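Local coordinates for protein peptidase (Pseudomonas aeruginosa, PDB 5LOX) that probably acts as a proteasome-like hydrolase, an ancestral beta subunit (Anbu) of the Ntn fold that assembles into a helical complex in protein degradation, at residues Asp106-Gly114 against Ala123-Gly131. The protein carries 3 engineered substitutions. Residues are numbered along the deposited sequence; the frame is centred on the assembly and turned at random.
Sequences DLSCSFMVG and ALYSIYPQG. Engineered in segment 106-114: Met112 (natural residue Leu).
Val113 and Ile127 lie diagonally across the hairpin on one sheet face, and their side chains meet at an oblique angle, Val113 CG2 standing 4.1 Å from Ile127 CD1. Ile127 CG1 is anti to its carbonyl carbon (chi1 -54°) and the chain is extended beyond it, which brings CD1 over that methyl and, at 4.2 Å, over Phe111 CB. Tyr125 shares this face; its ring has the carbonyl oxygen of Val113 at its edge, in plane. The extended backbone turns successive side chains to opposite faces, and the antiparallel register sets the partners: Phe111 with Ile127 and Val113 with Tyr125 are hydrogen-bonded pairs, each closed by two bonds, of which Tyr125 N to Val113 O measures 2.7 Å (N-H...O angle 166°). Between them, the non-hydrogen-bonded pair Met112 and Ser126 faces the other way. The engineered Met112, a selenomethionine, touches Ser126 CB through CG (4.2 Å), while its bent end leads away. Past the strand end, Pro129 CD packs on Ser110 CB at 4.0 Å. Both strands belong to a five-stranded sheet of the Ntn sandwich: helix 79-97 covers the Val113-Ile127 face, strands 2-8 and 142-146 of the second sheet pack against Met112, and strand 42-50 flanks 109-117.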
loop_
_atom_site.group_PDB
_atom_site.type_symbol
_atom_site.label_atom_id
_atom_site.label_comp_id
_atom_site.label_asym_id
_atom_site.label_seq_id
_atom_site.Cartn_x
_atom_site.Cartn_y
_atom_site.Cartn_z
ATOM N N ASP A 106 91.983 2.897 14.180
ATOM C CA ASP A 106 92.932 3.572 15.079
ATOM C C ASP A 106 94.216 2.767 15.335
ATOM O O ASP A 106 94.247 1.871 16.188
ATOM C CB ASP A 106 92.230 3.885 16.417
ATOM C CG ASP A 106 93.149 4.576 17.423
ATOM O OD1 ASP A 106 94.082 5.308 17.010
ATOM O OD2 ASP A 106 92.918 4.379 18.630
ATOM N N LEU A 107 95.290 3.154 14.659
ATOM C CA LEU A 107 96.543 2.386 14.676
ATOM C C LEU A 107 97.536 2.738 15.764
ATOM O O LEU A 107 98.678 2.317 15.712
ATOM C CB LEU A 107 97.266 2.564 13.333
ATOM C CG LEU A 107 96.503 2.179 12.066
ATOM C CD1 LEU A 107 97.408 2.368 10.865
ATOM C CD2 LEU A 107 95.969 0.752 12.156
ATOM N N SER A 108 97.130 3.525 16.745
ATOM C CA SER A 108 98.102 4.070 17.706
ATOM C C SER A 108 98.438 3.070 18.776
ATOM O O SER A 108 97.620 2.203 19.110
ATOM C CB SER A 108 97.562 5.339 18.357
ATOM O OG SER A 108 96.292 5.086 18.922
ATOM N N CYS A 109 99.639 3.198 19.315
ATOM C CA CYS A 109 99.987 2.444 20.502
ATOM C C CYS A 109 101.004 3.171 21.347
ATOM O O CYS A 109 101.699 4.068 20.878
ATOM C CB CYS A 109 100.504 1.036 20.129
ATOM S SG CYS A 109 101.935 1.080 19.059
ATOM N N SER A 110 101.175 2.649 22.554
ATOM C CA SER A 110 102.062 3.198 23.548
ATOM C C SER A 110 102.997 2.149 24.087
ATOM O O SER A 110 102.763 0.953 23.959
ATOM C CB SER A 110 101.211 3.783 24.655
ATOM O OG SER A 110 100.057 2.996 24.815
ATOM N N PHE A 111 104.084 2.609 24.691
ATOM C CA PHE A 111 105.159 1.726 25.124
ATOM C C PHE A 111 105.743 2.178 26.431
ATOM O O PHE A 111 105.702 3.351 26.745
ATOM C CB PHE A 111 106.292 1.779 24.116
ATOM C CG PHE A 111 105.935 1.284 22.764
ATOM C CD1 PHE A 111 106.117 -0.041 22.440
ATOM C CD2 PHE A 111 105.449 2.140 21.807
ATOM C CE1 PHE A 111 105.809 -0.514 21.183
ATOM C CE2 PHE A 111 105.149 1.688 20.542
ATOM C CZ PHE A 111 105.329 0.356 20.226
HETATM N N MSE A 112 106.350 1.255 27.171
HETATM C CA MSE A 112 107.320 1.637 28.234
HETATM C C MSE A 112 108.655 1.043 27.892
HETATM O O MSE A 112 108.733 -0.049 27.350
HETATM C CB MSE A 112 106.922 1.251 29.657
HETATM C CG MSE A 112 105.577 1.898 29.870
HETATM SE SE MSE A 112 105.163 2.052 31.757
HETATM C CE MSE A 112 104.192 0.361 31.886
ATOM N N VAL A 113 109.698 1.822 28.137
ATOM C CA VAL A 113 111.042 1.417 27.868
ATOM C C VAL A 113 111.815 1.697 29.133
ATOM O O VAL A 113 111.890 2.824 29.569
ATOM C CB VAL A 113 111.660 2.229 26.730
ATOM C CG1 VAL A 113 113.091 1.778 26.493
ATOM C CG2 VAL A 113 110.836 2.067 25.466
ATOM N N GLY A 114 112.398 0.659 29.711
ATOM C CA GLY A 114 113.199 0.818 30.909
ATOM C C GLY A 114 114.350 -0.150 30.943
ATOM O O GLY A 114 114.387 -1.120 30.184
ATOM N N ALA A 123 116.929 3.493 34.336
ATOM C CA ALA A 123 115.904 4.497 34.005
ATOM C C ALA A 123 114.642 3.852 33.401
ATOM O O ALA A 123 114.638 2.672 33.040
ATOM C CB ALA A 123 116.468 5.516 33.052
ATOM N N LEU A 124 113.555 4.618 33.376
ATOM C CA LEU A 124 112.259 4.119 32.911
ATOM C C LEU A 124 111.505 5.235 32.245
ATOM O O LEU A 124 111.274 6.286 32.846
ATOM C CB LEU A 124 111.433 3.588 34.089
ATOM C CG LEU A 124 109.980 3.240 33.830
ATOM C CD1 LEU A 124 109.908 2.127 32.823
ATOM C CD2 LEU A 124 109.291 2.794 35.112
ATOM N N TYR A 125 111.059 5.001 31.023
ATOM C CA TYR A 125 110.265 5.992 30.288
ATOM C C TYR A 125 108.933 5.408 29.861
ATOM O O TYR A 125 108.782 4.183 29.742
ATOM C CB TYR A 125 111.030 6.459 29.054
ATOM C CG TYR A 125 112.311 7.166 29.364
ATOM C CD1 TYR A 125 113.429 6.430 29.767
ATOM C CD2 TYR A 125 112.421 8.556 29.261
ATOM C CE1 TYR A 125 114.624 7.058 30.067
ATOM C CE2 TYR A 125 113.608 9.202 29.551
ATOM C CZ TYR A 125 114.707 8.460 29.954
ATOM O OH TYR A 125 115.932 9.040 30.249
ATOM N N SER A 126 107.981 6.284 29.586
ATOM C CA SER A 126 106.732 5.883 28.941
ATOM C C SER A 126 106.536 6.721 27.689
ATOM O O SER A 126 106.676 7.930 27.734
ATOM C CB SER A 126 105.570 6.070 29.895
ATOM O OG SER A 126 104.338 6.065 29.193
ATOM N N ILE A 127 106.226 6.072 26.579
ATOM C CA ILE A 127 105.984 6.753 25.314
ATOM C C ILE A 127 104.490 6.803 25.075
ATOM O O ILE A 127 103.805 5.804 25.168
ATOM C CB ILE A 127 106.635 6.021 24.132
ATOM C CG1 ILE A 127 108.129 5.791 24.398
ATOM C CG2 ILE A 127 106.460 6.820 22.847
ATOM C CD1 ILE A 127 108.838 4.967 23.345
ATOM N N TYR A 128 103.986 7.972 24.731
ATOM C CA TYR A 128 102.561 8.148 24.503
ATOM C C TYR A 128 102.177 7.816 23.064
ATOM O O TYR A 128 103.057 7.697 22.184
ATOM C CB TYR A 128 102.173 9.586 24.816
ATOM C CG TYR A 128 102.216 9.910 26.286
ATOM C CD1 TYR A 128 101.720 9.010 27.236
ATOM C CD2 TYR A 128 102.731 11.142 26.724
ATOM C CE1 TYR A 128 101.746 9.307 28.576
ATOM C CE2 TYR A 128 102.753 11.453 28.073
ATOM C CZ TYR A 128 102.258 10.522 28.992
ATOM O OH TYR A 128 102.280 10.816 30.337
ATOM N N PRO A 129 100.857 7.678 22.804
ATOM C CA PRO A 129 100.387 7.471 21.428
ATOM C C PRO A 129 100.975 8.414 20.393
ATOM O O PRO A 129 101.314 7.936 19.282
ATOM C CB PRO A 129 98.899 7.679 21.543
ATOM C CG PRO A 129 98.593 7.117 22.891
ATOM C CD PRO A 129 99.769 7.447 23.769
ATOM N N GLN A 130 101.237 9.660 20.792
ATOM C CA GLN A 130 101.712 10.688 19.877
ATOM C C GLN A 130 103.244 10.740 19.763
ATOM O O GLN A 130 103.762 11.489 18.932
ATOM C CB GLN A 130 101.207 12.070 20.250
ATOM C CG GLN A 130 99.801 12.118 20.829
ATOM C CD GLN A 130 99.733 11.713 22.311
ATOM O OE1 GLN A 130 98.760 11.082 22.732
ATOM N NE2 GLN A 130 100.761 12.081 23.113
ATOM N N GLY A 131 103.975 9.905 20.502
ATOM C CA GLY A 131 105.417 9.674 20.210
ATOM C C GLY A 131 106.384 10.457 21.079
ATOM O O GLY A 131 107.619 10.276 20.969
#